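Saframycin Mx1 synthetase B (PDB 3KXW) belongs to the ANL clan of AMP-binding enzymes and holds 5'-O-[(S)-(dodecanoyloxy)(hydroxy)phosphoryl]adenosine in a ligand pocket. Local coordinates at residues A[213-218]-A[224-229]; A[191-196]-A[230-235]; A[39-44]-A[74-79]; A[80-85]-A[90-95]. All blocks are in the same frame, centred on the assembly; numbering follows the deposited sequence.

Interaction 1: residues A[213-218]-A[224-229]; sequences SWLPPH and IGCILT. With 1ZZ (5'-O-[(S)-(dodecanoyloxy)(hydroxy)phosphoryl]adenosine), chain B.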
loop_
_atom_site.group_PDB
_atom_site.type_symbol
_atom_site.label_atom_id
_atom_site.label_comp_id
_atom_site.label_asym_id
_atom_site.label_seq_id
_atom_site.Cartn_x
_atom_site.Cartn_y
_atom_site.Cartn_z
ATOM N N SER A 213 9.661 4.817 -6.855
ATOM C CA SER A 213 8.879 4.129 -5.847
ATOM C C SER A 213 9.674 3.126 -5.049
ATOM O O SER A 213 10.427 2.353 -5.621
ATOM C CB SER A 213 7.697 3.430 -6.501
ATOM O OG SER A 213 6.864 2.820 -5.524
ATOM N N TRP A 214 9.502 3.131 -3.729
ATOM C CA TRP A 214 9.958 1.995 -2.907
ATOM C C TRP A 214 8.771 1.165 -2.426
ATOM O O TRP A 214 8.955 0.224 -1.653
ATOM C CB TRP A 214 10.765 2.456 -1.674
ATOM C CG TRP A 214 10.014 3.471 -0.822
ATOM C CD1 TRP A 214 10.134 4.822 -0.886
ATOM C CD2 TRP A 214 9.040 3.202 0.202
ATOM N NE1 TRP A 214 9.288 5.423 0.025
ATOM C CE2 TRP A 214 8.607 4.447 0.704
ATOM C CE3 TRP A 214 8.495 2.034 0.742
ATOM C CZ2 TRP A 214 7.647 4.563 1.704
ATOM C CZ3 TRP A 214 7.544 2.147 1.757
ATOM C CH2 TRP A 214 7.124 3.403 2.223
ATOM N N LEU A 215 7.567 1.518 -2.869
ATOM C CA LEU A 215 6.329 0.936 -2.311
ATOM C C LEU A 215 6.152 -0.542 -2.600
ATOM O O LEU A 215 6.551 -1.030 -3.646
ATOM C CB LEU A 215 5.096 1.705 -2.790
ATOM C CG LEU A 215 5.011 3.200 -2.471
ATOM C CD1 LEU A 215 3.731 3.798 -3.075
ATOM C CD2 LEU A 215 5.109 3.484 -0.946
ATOM N N PRO A 216 5.554 -1.274 -1.650
ATOM C CA PRO A 216 5.320 -2.706 -1.868
ATOM C C PRO A 216 4.579 -2.927 -3.199
ATOM O O PRO A 216 3.503 -2.361 -3.366
ATOM C CB PRO A 216 4.385 -3.102 -0.712
ATOM C CG PRO A 216 4.555 -2.049 0.333
ATOM C CD PRO A 216 5.123 -0.800 -0.323
ATOM N N PRO A 217 5.132 -3.735 -4.113
ATOM C CA PRO A 217 4.414 -4.024 -5.361
ATOM C C PRO A 217 3.239 -4.989 -5.111
ATOM O O PRO A 217 2.510 -5.282 -6.047
ATOM C CB PRO A 217 5.470 -4.713 -6.251
ATOM C CG PRO A 217 6.630 -5.019 -5.397
ATOM C CD PRO A 217 6.417 -4.444 -4.011
ATOM N N HIS A 218 3.074 -5.472 -3.879
ATOM C CA HIS A 218 1.969 -6.387 -3.548
ATOM C C HIS A 218 0.754 -5.673 -2.905
ATOM O O HIS A 218 -0.190 -6.310 -2.409
ATOM C CB HIS A 218 2.451 -7.488 -2.613
ATOM C CG HIS A 218 3.782 -8.084 -2.988
ATOM N ND1 HIS A 218 3.901 -9.220 -3.762
ATOM C CD2 HIS A 218 5.045 -7.716 -2.668
ATOM C CE1 HIS A 218 5.179 -9.532 -3.895
ATOM N NE2 HIS A 218 5.896 -8.632 -3.246
ATOM N N ILE A 224 -0.316 -0.536 -8.945
ATOM C CA ILE A 224 -1.135 0.133 -9.962
ATOM C C ILE A 224 -0.622 1.548 -10.243
ATOM O O ILE A 224 -0.442 1.943 -11.384
ATOM C CB ILE A 224 -2.617 0.131 -9.553
ATOM C CG1 ILE A 224 -3.130 -1.336 -9.459
ATOM C CG2 ILE A 224 -3.460 0.972 -10.512
ATOM C CD1 ILE A 224 -4.539 -1.415 -8.944
ATOM N N GLY A 225 -0.359 2.289 -9.176
ATOM C CA GLY A 225 0.169 3.632 -9.294
ATOM C C GLY A 225 1.585 3.709 -9.827
ATOM O O GLY A 225 1.863 4.488 -10.732
ATOM N N CYS A 226 2.493 2.929 -9.263
ATOM C CA CYS A 226 3.913 3.202 -9.509
ATOM C C CYS A 226 4.582 2.255 -10.521
ATOM O O CYS A 226 5.736 2.444 -10.880
ATOM C CB CYS A 226 4.681 3.199 -8.190
ATOM S SG CYS A 226 4.030 4.425 -7.038
ATOM N N ILE A 227 3.853 1.245 -10.987
ATOM C CA ILE A 227 4.415 0.332 -11.994
ATOM C C ILE A 227 3.534 0.282 -13.251
ATOM O O ILE A 227 4.003 0.555 -14.361
ATOM C CB ILE A 227 4.608 -1.113 -11.451
ATOM C CG1 ILE A 227 5.576 -1.136 -10.269
ATOM C CG2 ILE A 227 5.143 -2.051 -12.564
ATOM C CD1 ILE A 227 5.642 -2.456 -9.528
ATOM N N LEU A 228 2.264 -0.056 -13.074
ATOM C CA LEU A 228 1.380 -0.224 -14.217
ATOM C C LEU A 228 1.054 1.097 -14.905
ATOM O O LEU A 228 1.016 1.150 -16.139
ATOM C CB LEU A 228 0.125 -1.006 -13.857
ATOM C CG LEU A 228 0.411 -2.399 -13.278
ATOM C CD1 LEU A 228 -0.908 -3.078 -12.933
ATOM C CD2 LEU A 228 1.269 -3.296 -14.211
ATOM N N THR A 229 0.866 2.159 -14.128
ATOM C CA THR A 229 0.634 3.467 -14.743
ATOM C C THR A 229 1.804 3.942 -15.632
ATOM O O THR A 229 1.578 4.359 -16.761
ATOM C CB THR A 229 0.236 4.541 -13.707
ATOM O OG1 THR A 229 -0.962 4.124 -13.035
ATOM C CG2 THR A 229 -0.011 5.883 -14.397
HETATM P P 1ZZ B . -6.279 -0.497 0.166
HETATM C C1 1ZZ B . 1.424 7.422 -9.424
HETATM N N1 1ZZ B . -7.323 5.153 3.045
HETATM O O1 1ZZ B . -4.750 2.380 0.202
HETATM C C2 1ZZ B . 0.880 7.206 -8.006
HETATM N N2 1ZZ B . -6.574 6.588 1.502
HETATM O O2 1ZZ B . -5.599 0.525 -0.957
HETATM C C3 1ZZ B . -0.646 7.354 -7.945
HETATM N N3 1ZZ B . -7.895 6.908 4.909
HETATM O O3 1ZZ B . -7.335 -1.257 -0.469
HETATM C C4 1ZZ B . -1.206 6.718 -6.664
HETATM N N4 1ZZ B . -7.355 9.148 4.202
HETATM O O4 1ZZ B . -5.117 -1.476 0.713
HETATM C C5 1ZZ B . -2.623 7.208 -6.323
HETATM N N5 1ZZ B . -6.542 9.726 2.090
HETATM O O5 1ZZ B . -6.863 0.349 1.479
HETATM C C6 1ZZ B . -3.025 6.609 -4.968
HETATM O O6 1ZZ B . -7.109 2.682 3.084
HETATM C C7 1ZZ B . -4.329 7.011 -4.235
HETATM O O7 1ZZ B . -9.572 3.228 4.534
HETATM C C8 1ZZ B . -4.596 6.474 -2.815
HETATM O O8 1ZZ B . -10.450 2.194 2.461
HETATM C C9 1ZZ B . -5.190 5.060 -2.915
HETATM C C10 1ZZ B . -4.866 4.146 -1.709
HETATM C C11 1ZZ B . -5.284 2.694 -2.076
HETATM C C12 1ZZ B . -5.633 1.940 -0.779
HETATM C C13 1ZZ B . -7.768 1.419 1.311
HETATM C C14 1ZZ B . -8.074 1.982 2.554
HETATM C C15 1ZZ B . -9.331 2.925 2.513
HETATM C C16 1ZZ B . -9.214 3.688 3.584
HETATM C C17 1ZZ B . -7.787 3.946 3.565
HETATM C C18 1ZZ B . -6.779 5.342 1.711
HETATM C C19 1ZZ B . -6.950 7.303 2.759
HETATM C C20 1ZZ B . -7.430 6.459 3.625
HETATM C C21 1ZZ B . -7.825 8.181 5.214
HETATM C C22 1ZZ B . -6.961 8.780 3.094
#

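Interaction 2: residues A[191-196]-A[230-235]; sequences NLLDNL and PIYGGI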
loop_
_atom_site.group_PDB
_atom_site.type_symbol
_atom_site.label_atom_id
_atom_site.label_comp_id
_atom_site.label_asym_id
_atom_site.label_seq_id
_atom_site.Cartn_x
_atom_site.Cartn_y
_atom_site.Cartn_z
ATOM N N ASN A 191 -11.305 -2.164 -15.891
ATOM C CA ASN A 191 -11.106 -1.451 -14.619
ATOM C C ASN A 191 -9.722 -0.833 -14.582
ATOM O O ASN A 191 -9.548 0.312 -14.204
ATOM C CB ASN A 191 -11.160 -2.416 -13.421
ATOM C CG ASN A 191 -12.566 -2.879 -13.074
ATOM O OD1 ASN A 191 -13.567 -2.167 -13.289
ATOM N ND2 ASN A 191 -12.642 -4.063 -12.484
ATOM N N LEU A 192 -8.738 -1.653 -14.926
ATOM C CA LEU A 192 -7.338 -1.282 -14.864
ATOM C C LEU A 192 -7.036 -0.111 -15.793
ATOM O O LEU A 192 -6.496 0.908 -15.359
ATOM C CB LEU A 192 -6.473 -2.484 -15.218
ATOM C CG LEU A 192 -4.964 -2.210 -15.279
ATOM C CD1 LEU A 192 -4.419 -1.726 -13.931
ATOM C CD2 LEU A 192 -4.234 -3.455 -15.740
ATOM N N LEU A 193 -7.380 -0.244 -17.070
ATOM C CA LEU A 193 -7.133 0.865 -17.997
ATOM C C LEU A 193 -7.884 2.121 -17.571
ATOM O O LEU A 193 -7.382 3.222 -17.706
ATOM C CB LEU A 193 -7.498 0.487 -19.434
ATOM C CG LEU A 193 -6.640 -0.575 -20.149
ATOM C CD1 LEU A 193 -7.231 -0.806 -21.569
ATOM C CD2 LEU A 193 -5.177 -0.148 -20.219
ATOM N N ASP A 194 -9.100 1.975 -17.070
ATOM C CA ASP A 194 -9.828 3.160 -16.672
ATOM C C ASP A 194 -9.061 3.916 -15.580
ATOM O O ASP A 194 -8.939 5.153 -15.606
ATOM C CB ASP A 194 -11.194 2.813 -16.119
ATOM C CG ASP A 194 -12.013 4.052 -15.841
ATOM O OD1 ASP A 194 -12.451 4.679 -16.819
ATOM O OD2 ASP A 194 -12.193 4.421 -14.667
ATOM N N ASN A 195 -8.583 3.176 -14.592
ATOM C CA ASN A 195 -7.891 3.834 -13.487
ATOM C C ASN A 195 -6.522 4.376 -13.862
ATOM O O ASN A 195 -6.150 5.463 -13.429
ATOM C CB ASN A 195 -7.815 2.964 -12.233
ATOM C CG ASN A 195 -7.782 3.815 -10.961
ATOM O OD1 ASN A 195 -6.776 3.894 -10.264
ATOM N ND2 ASN A 195 -8.891 4.491 -10.689
ATOM N N LEU A 196 -5.774 3.621 -14.668
ATOM C CA LEU A 196 -4.496 4.105 -15.176
ATOM C C LEU A 196 -4.665 5.431 -15.890
ATOM O O LEU A 196 -3.824 6.293 -15.788
ATOM C CB LEU A 196 -3.820 3.098 -16.131
ATOM C CG LEU A 196 -3.486 1.716 -15.558
ATOM C CD1 LEU A 196 -2.724 0.863 -16.544
ATOM C CD2 LEU A 196 -2.785 1.762 -14.174
ATOM N N PRO A 230 3.042 3.915 -15.117
ATOM C CA PRO A 230 4.170 4.315 -15.976
ATOM C C PRO A 230 4.319 3.429 -17.221
ATOM O O PRO A 230 4.605 3.922 -18.309
ATOM C CB PRO A 230 5.413 4.130 -15.076
ATOM C CG PRO A 230 4.922 3.854 -13.716
ATOM C CD PRO A 230 3.438 3.658 -13.714
ATOM N N ILE A 231 4.166 2.119 -17.060
ATOM C CA ILE A 231 4.223 1.236 -18.226
ATOM C C ILE A 231 3.163 1.632 -19.275
ATOM O O ILE A 231 3.468 1.790 -20.464
ATOM C CB ILE A 231 4.106 -0.255 -17.793
ATOM C CG1 ILE A 231 5.377 -0.646 -17.031
ATOM C CG2 ILE A 231 3.920 -1.176 -19.021
ATOM C CD1 ILE A 231 5.352 -2.049 -16.421
ATOM N N TYR A 232 1.928 1.813 -18.819
ATOM C CA TYR A 232 0.832 2.305 -19.654
ATOM C C TYR A 232 1.130 3.658 -20.320
ATOM O O TYR A 232 0.818 3.880 -21.498
ATOM C CB TYR A 232 -0.408 2.415 -18.766
ATOM C CG TYR A 232 -1.583 3.168 -19.359
ATOM C CD1 TYR A 232 -2.416 2.560 -20.289
ATOM C CD2 TYR A 232 -1.876 4.465 -18.967
ATOM C CE1 TYR A 232 -3.511 3.230 -20.811
ATOM C CE2 TYR A 232 -2.971 5.142 -19.477
ATOM C CZ TYR A 232 -3.777 4.517 -20.393
ATOM O OH TYR A 232 -4.853 5.181 -20.905
ATOM N N GLY A 233 1.706 4.586 -19.567
ATOM C CA GLY A 233 1.883 5.947 -20.059
ATOM C C GLY A 233 3.214 6.267 -20.744
ATOM O O GLY A 233 3.447 7.408 -21.137
ATOM N N GLY A 234 4.100 5.283 -20.881
ATOM C CA GLY A 234 5.370 5.521 -21.563
ATOM C C GLY A 234 6.419 6.237 -20.719
ATOM O O GLY A 234 7.308 6.922 -21.240
ATOM N N ILE A 235 6.314 6.066 -19.405
ATOM C CA ILE A 235 7.058 6.868 -18.438
ATOM C C ILE A 235 7.968 5.994 -17.619
ATOM O O ILE A 235 7.578 4.885 -17.232
ATOM C CB ILE A 235 6.085 7.500 -17.412
ATOM C CG1 ILE A 235 5.179 8.527 -18.083
ATOM C CG2 ILE A 235 6.852 8.124 -16.217
ATOM C CD1 ILE A 235 5.894 9.494 -18.925
#

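Interaction 3: residues A[39-44]-A[74-79]; sequences ETMTYE and PGLPLI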
loop_
_atom_site.group_PDB
_atom_site.type_symbol
_atom_site.label_atom_id
_atom_site.label_comp_id
_atom_site.label_asym_id
_atom_site.label_seq_id
_atom_site.Cartn_x
_atom_site.Cartn_y
_atom_site.Cartn_z
ATOM N N GLU A 39 19.431 -2.252 -12.624
ATOM C CA GLU A 39 18.988 -3.066 -13.749
ATOM C C GLU A 39 17.771 -2.432 -14.404
ATOM O O GLU A 39 16.814 -2.042 -13.729
ATOM C CB GLU A 39 18.661 -4.492 -13.333
ATOM C CG GLU A 39 18.626 -5.459 -14.502
ATOM C CD GLU A 39 18.164 -6.850 -14.102
ATOM O OE1 GLU A 39 18.331 -7.219 -12.913
ATOM O OE2 GLU A 39 17.628 -7.574 -14.980
ATOM N N THR A 40 17.814 -2.339 -15.726
ATOM C CA THR A 40 16.811 -1.596 -16.480
ATOM C C THR A 40 16.224 -2.485 -17.568
ATOM O O THR A 40 16.923 -3.320 -18.128
ATOM C CB THR A 40 17.445 -0.323 -17.104
ATOM O OG1 THR A 40 17.656 0.653 -16.072
ATOM C CG2 THR A 40 16.521 0.310 -18.170
HETATM N N MSE A 41 14.947 -2.326 -17.863
HETATM C CA MSE A 41 14.404 -2.983 -19.050
HETATM C C MSE A 41 13.661 -1.998 -19.922
HETATM O O MSE A 41 12.983 -1.088 -19.437
HETATM C CB MSE A 41 13.521 -4.196 -18.715
HETATM C CG MSE A 41 12.333 -3.929 -17.835
HETATM SE SE MSE A 41 11.302 -5.621 -17.682
HETATM C CE MSE A 41 12.731 -6.835 -18.264
ATOM N N THR A 42 13.835 -2.171 -21.221
ATOM C CA THR A 42 13.193 -1.323 -22.205
ATOM C C THR A 42 11.827 -1.917 -22.520
ATOM O O THR A 42 11.514 -3.010 -22.067
ATOM C CB THR A 42 14.012 -1.296 -23.489
ATOM O OG1 THR A 42 14.092 -2.622 -24.011
ATOM C CG2 THR A 42 15.433 -0.789 -23.202
ATOM N N TYR A 43 11.003 -1.197 -23.287
ATOM C CA TYR A 43 9.733 -1.778 -23.734
ATOM C C TYR A 43 9.936 -3.044 -24.573
ATOM O O TYR A 43 9.242 -4.041 -24.393
ATOM C CB TYR A 43 8.899 -0.741 -24.486
ATOM C CG TYR A 43 8.084 0.123 -23.545
ATOM C CD1 TYR A 43 8.545 1.355 -23.125
ATOM C CD2 TYR A 43 6.872 -0.309 -23.073
ATOM C CE1 TYR A 43 7.802 2.138 -22.249
ATOM C CE2 TYR A 43 6.115 0.465 -22.203
ATOM C CZ TYR A 43 6.592 1.689 -21.798
ATOM O OH TYR A 43 5.858 2.454 -20.913
ATOM N N GLU A 44 10.903 -3.022 -25.486
ATOM C CA GLU A 44 11.162 -4.224 -26.280
ATOM C C GLU A 44 11.417 -5.412 -25.364
ATOM O O GLU A 44 10.893 -6.502 -25.584
ATOM C CB GLU A 44 12.355 -4.007 -27.213
ATOM C CG GLU A 44 12.839 -5.247 -27.941
ATOM C CD GLU A 44 13.984 -4.915 -28.875
ATOM O OE1 GLU A 44 15.147 -5.038 -28.455
ATOM O OE2 GLU A 44 13.719 -4.493 -30.018
ATOM N N PRO A 74 10.024 -7.759 -4.361
ATOM C CA PRO A 74 10.046 -6.664 -5.329
ATOM C C PRO A 74 11.218 -6.802 -6.308
ATOM O O PRO A 74 12.284 -7.256 -5.927
ATOM C CB PRO A 74 10.253 -5.426 -4.447
ATOM C CG PRO A 74 9.733 -5.815 -3.092
ATOM C CD PRO A 74 10.109 -7.275 -2.969
ATOM N N GLY A 75 11.022 -6.393 -7.554
ATOM C CA GLY A 75 12.061 -6.499 -8.550
ATOM C C GLY A 75 11.512 -6.589 -9.955
ATOM O O GLY A 75 10.295 -6.559 -10.182
ATOM N N LEU A 76 12.411 -6.707 -10.925
ATOM C CA LEU A 76 11.957 -6.798 -12.303
ATOM C C LEU A 76 11.301 -8.154 -12.597
ATOM O O LEU A 76 10.379 -8.207 -13.419
ATOM C CB LEU A 76 13.088 -6.498 -13.296
ATOM C CG LEU A 76 13.670 -5.077 -13.189
ATOM C CD1 LEU A 76 14.706 -4.862 -14.288
ATOM C CD2 LEU A 76 12.561 -4.038 -13.291
ATOM N N PRO A 77 11.770 -9.247 -11.953
ATOM C CA PRO A 77 11.096 -10.527 -12.268
ATOM C C PRO A 77 9.594 -10.526 -11.936
ATOM O O PRO A 77 8.792 -11.061 -12.706
ATOM C CB PRO A 77 11.852 -11.552 -11.413
ATOM C CG PRO A 77 13.246 -10.968 -11.296
ATOM C CD PRO A 77 13.057 -9.456 -11.249
ATOM N N LEU A 78 9.207 -9.918 -10.820
ATOM C CA LEU A 78 7.778 -9.818 -10.502
ATOM C C LEU A 78 7.014 -9.124 -11.636
ATOM O O LEU A 78 5.940 -9.558 -12.030
ATOM C CB LEU A 78 7.553 -9.109 -9.173
ATOM C CG LEU A 78 6.115 -8.692 -8.815
ATOM C CD1 LEU A 78 5.173 -9.906 -8.821
ATOM C CD2 LEU A 78 6.120 -8.053 -7.440
ATOM N N ILE A 79 7.576 -8.046 -12.163
ATOM C CA ILE A 79 6.899 -7.258 -13.204
ATOM C C ILE A 79 6.807 -8.032 -14.516
ATOM O O ILE A 79 5.769 -8.029 -15.190
ATOM C CB ILE A 79 7.629 -5.913 -13.428
ATOM C CG1 ILE A 79 7.559 -5.057 -12.150
ATOM C CG2 ILE A 79 7.021 -5.170 -14.617
ATOM C CD1 ILE A 79 8.547 -3.840 -12.143
#

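Interaction 4: residues A[80-85]-A[90-95]; sequences QAFLGC and CIAVPI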
loop_
_atom_site.group_PDB
_atom_site.type_symbol
_atom_site.label_atom_id
_atom_site.label_comp_id
_atom_site.label_asym_id
_atom_site.label_seq_id
_atom_site.Cartn_x
_atom_site.Cartn_y
_atom_site.Cartn_z
ATOM N N GLN A 80 7.884 -8.718 -14.878
ATOM C CA GLN A 80 7.845 -9.574 -16.073
ATOM C C GLN A 80 6.773 -10.666 -15.922
ATOM O O GLN A 80 6.034 -10.952 -16.863
ATOM C CB GLN A 80 9.216 -10.223 -16.291
ATOM C CG GLN A 80 10.334 -9.214 -16.573
ATOM C CD GLN A 80 11.714 -9.768 -16.311
ATOM O OE1 GLN A 80 11.880 -10.952 -16.057
ATOM N NE2 GLN A 80 12.714 -8.902 -16.336
ATOM N N ALA A 81 6.717 -11.289 -14.747
ATOM C CA ALA A 81 5.795 -12.415 -14.514
ATOM C C ALA A 81 4.353 -11.930 -14.551
ATOM O O ALA A 81 3.482 -12.581 -15.130
ATOM C CB ALA A 81 6.110 -13.129 -13.168
ATOM N N PHE A 82 4.105 -10.766 -13.955
ATOM C CA PHE A 82 2.772 -10.171 -13.946
ATOM C C PHE A 82 2.295 -9.915 -15.389
ATOM O O PHE A 82 1.181 -10.293 -15.766
ATOM C CB PHE A 82 2.780 -8.867 -13.125
ATOM C CG PHE A 82 1.401 -8.250 -12.923
ATOM C CD1 PHE A 82 0.648 -8.564 -11.807
ATOM C CD2 PHE A 82 0.873 -7.364 -13.852
ATOM C CE1 PHE A 82 -0.632 -8.000 -11.604
ATOM C CE2 PHE A 82 -0.407 -6.786 -13.662
ATOM C CZ PHE A 82 -1.149 -7.115 -12.535
ATOM N N LEU A 83 3.123 -9.277 -16.205
ATOM C CA LEU A 83 2.692 -9.015 -17.569
ATOM C C LEU A 83 2.553 -10.344 -18.328
ATOM O O LEU A 83 1.645 -10.524 -19.152
ATOM C CB LEU A 83 3.689 -8.107 -18.297
ATOM C CG LEU A 83 3.634 -6.640 -17.880
ATOM C CD1 LEU A 83 4.656 -5.881 -18.665
ATOM C CD2 LEU A 83 2.265 -6.096 -18.185
ATOM N N GLY A 84 3.459 -11.268 -18.054
ATOM C CA GLY A 84 3.422 -12.571 -18.700
ATOM C C GLY A 84 2.081 -13.253 -18.421
ATOM O O GLY A 84 1.494 -13.862 -19.316
ATOM N N CYS A 85 1.569 -13.112 -17.195
ATOM C CA CYS A 85 0.236 -13.646 -16.877
ATOM C C CYS A 85 -0.828 -12.987 -17.731
ATOM O O CYS A 85 -1.688 -13.659 -18.295
ATOM C CB CYS A 85 -0.135 -13.450 -15.403
ATOM S SG CYS A 85 0.782 -14.468 -14.276
ATOM N N CYS A 90 -4.293 -15.088 -18.256
ATOM C CA CYS A 90 -4.418 -15.651 -16.919
ATOM C C CYS A 90 -4.588 -14.536 -15.888
ATOM O O CYS A 90 -4.210 -13.392 -16.135
ATOM C CB CYS A 90 -3.192 -16.516 -16.582
ATOM S SG CYS A 90 -3.038 -17.993 -17.669
ATOM N N ILE A 91 -5.197 -14.884 -14.760
ATOM C CA ILE A 91 -5.453 -13.943 -13.681
ATOM C C ILE A 91 -4.238 -13.948 -12.739
ATOM O O ILE A 91 -3.984 -14.933 -12.061
ATOM C CB ILE A 91 -6.742 -14.301 -12.927
ATOM C CG1 ILE A 91 -7.950 -14.264 -13.883
ATOM C CG2 ILE A 91 -6.958 -13.371 -11.685
ATOM C CD1 ILE A 91 -9.258 -14.600 -13.220
ATOM N N ALA A 92 -3.486 -12.850 -12.708
ATOM C CA ALA A 92 -2.295 -12.796 -11.873
ATOM C C ALA A 92 -2.681 -12.698 -10.411
ATOM O O ALA A 92 -3.595 -11.955 -10.070
ATOM C CB ALA A 92 -1.398 -11.604 -12.275
ATOM N N VAL A 93 -1.977 -13.436 -9.550
ATOM C CA VAL A 93 -2.215 -13.363 -8.111
ATOM C C VAL A 93 -0.896 -13.173 -7.362
ATOM O O VAL A 93 -0.234 -14.139 -6.968
ATOM C CB VAL A 93 -2.966 -14.626 -7.556
ATOM C CG1 VAL A 93 -3.284 -14.425 -6.062
ATOM C CG2 VAL A 93 -4.252 -14.907 -8.369
ATOM N N PRO A 94 -0.504 -11.911 -7.169
ATOM C CA PRO A 94 0.745 -11.576 -6.478
ATOM C C PRO A 94 0.694 -11.800 -4.971
ATOM O O PRO A 94 -0.286 -11.405 -4.339
ATOM C CB PRO A 94 0.897 -10.068 -6.731
ATOM C CG PRO A 94 0.046 -9.755 -7.883
ATOM C CD PRO A 94 -1.128 -10.730 -7.777
ATOM N N ILE A 95 1.737 -12.400 -4.404
ATOM C CA ILE A 95 1.828 -12.533 -2.952
ATOM C C ILE A 95 3.251 -12.255 -2.458
ATOM O O ILE A 95 4.219 -12.522 -3.165
ATOM C CB ILE A 95 1.403 -13.948 -2.459
ATOM C CG1 ILE A 95 2.394 -15.013 -2.934
ATOM C CG2 ILE A 95 0.001 -14.281 -2.908
ATOM C CD1 ILE A 95 2.159 -16.430 -2.318
#

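Interaction 1: residues A[213-218]-A[224-229]
S213, the last residue of strand 210-213, presses its side chain against C226 on helix 220-233. The two CB atoms, S213 CB and C226 CB, are 3.5 Å apart, closer than carbons normally pack. A small residue on each side is what lets the strand end and the helix come this near. The serine also has a polar task: with OG anti to its own backbone N (chi1 -176°), S213 OG accepts from L215 N at 3.0 Å, with an N-H...O angle of 152°. This bond folds the chain back just after the strand, and L215 then turns toward the helix, its CD1 4.0 Å from C226 SG.

Further along, the packing slackens to a single carbon contact, P217 CB to I227 CD1 at 4.0 Å. P216 next to it makes no contact with the helix and is partly exposed. On the helix itself, I224 O takes T229 N and T229 OG1 from opposite faces of its carbonyl plane, the side-chain bond being 2.8 Å long; the turn here is of the wider, pi type. G225, lacking a side chain, lets the ligand's carbon chain run close past the helix, with 1ZZ C1 only 3.2 Å from G225 O. The arrangement is thus an ST turn leading out of a strand, set against a helix that lines the ligand pocket.

Interaction 2: residues A[191-196]-A[230-235]
Y232 carries its CG anti to the backbone N (chi1 168°) and L196 carries its CG anti to the carbonyl carbon (chi1 -60°), and these two settings bring ring and leucine together. The result is helix-helix packing, with the final turns of helix 220-233 laid against helix 189-202. L196 does most of the work. Its CB sits over one face of the tyrosine ring in a CH-pi contact, 4.0 Å from the centroid and 22° off the ring normal. L196 CD1 meets Y232 CB at 3.6 Å. One turn earlier, the L193 and Y232 side chains cross at about a right angle, L193 CD2 coming obliquely to Y232 CE1 at 3.8 Å.

Leucines suit the place because L196 can put its CB over the ring while L193 brings a methyl to the CD1 and CE1 side. A tyrosine suits it because the ring can be buried while its hydroxyl finds a polar partner: Y232 OH is hydrogen-bonded to S2 N near the start of the chain. Y232 also touches L13 of helix 13-23.

Just beyond, the chain leaves the helix through a Schellman motif at G234, whose positive phi glycine adopts readily; its closing bond runs from I235 N to P230 O, 3.0 Å.

Interaction 3: residues A[39-44]-A[74-79]
T40, whose backbone N lies 4.3 Å from L76 CD1, turns its own side chain the other way, where OG1 forms a hydrogen bond with T31 OG1 on the neighbouring strand 28-34. A beta-branched threonine fits an extended strand, and its hydroxyl can bond across to the next strand. E39 and M41, on either side of it in sequence, point their side chains toward helix 76-87 instead, in the usual alternation of a strand.

Between them comes L76 from the first turn of that helix. Its CD1 is the meeting point: it lies 3.6 Å from E39 O and 4.0 Å from E39 CG. With CG anti to its backbone N (chi1 -162°) and the chain extended beyond, E39 passes its whole side chain, from CB to the carboxylate, obliquely by the methyl while the residue stays exposed. M41, a selenomethionine, adds a looser contact, its CG 4.4 Å from L76 CD1.

G75, the N-cap residue, has backbone angles that glycine alone takes comfortably, and P77 suits a first helical turn, where a backbone N-H is not needed.

L76 also rests on C30 and F32 of strand 28-34, M41 packs on L46 and H49 of helix 43-59, and I79 meets helix 220-233, placing the contact between an outermost strand and several helices.

Interaction 4: residues A[80-85]-A[90-95]
The beta-alpha-beta unit made of strand 67-71, helix 76-87 and strand 91-95 closes here, where the helix lies over the strand that follows it. The two short segments run nearly antiparallel, at 155°, and their axes approach to 7.8 Å. So close a fit calls for small side chains in the middle: C85 CB and A92 CB meet at 3.8 Å, and A92 CB also touches F82 CD1 at 3.7 Å, coming to the ring obliquely.

F82 reaches the strand because its CG stands anti to the backbone N (chi1 -173°). P94 then meets the ring at its edge, near the ring plane, with P94 CG 4.1 Å from F82 CD1. F171 of strand 169-174 packs edge-to-face with the same ring.

The turn between helix and strand is tied by one backbone hydrogen bond, C90 N to C85 O at 3.0 Å. It is rather bent, 143° at the hydrogen, with the donor tilted from the carbonyl plane. C90 CB lies 3.7 Å from C85 O as well.

C85 also packs on V68 and L70 of strand 67-71. One helix packing on both of the parallel strands it connects is the hallmark of a beta-alpha-beta crossover.

Overall arrangement
Two helices tie the four contacts together. Helix 220-233 serves interactions 1 and 2, whose centres are 12 Å apart, while helix 76-87 serves interactions 3 and 4, with centres 13 Å apart. The two helices also meet: I227 CG2 of interaction 1 lies 3.9 Å from I79 CD1 of interaction 3, and L228 CD1 is 3.8 Å from F82 CE2 of interaction 4. Interactions 2 and 3 are joined by a probable hydrogen bond between Y43 OH and I231 O, 2.5 Å. Interaction 1 touches the ligand directly through G225. In interaction 2 the side chain of L196 is about 9 Å from the bound 1ZZ. In interaction 4 the side chain of P94 is about 13 Å from the bound 1ZZ.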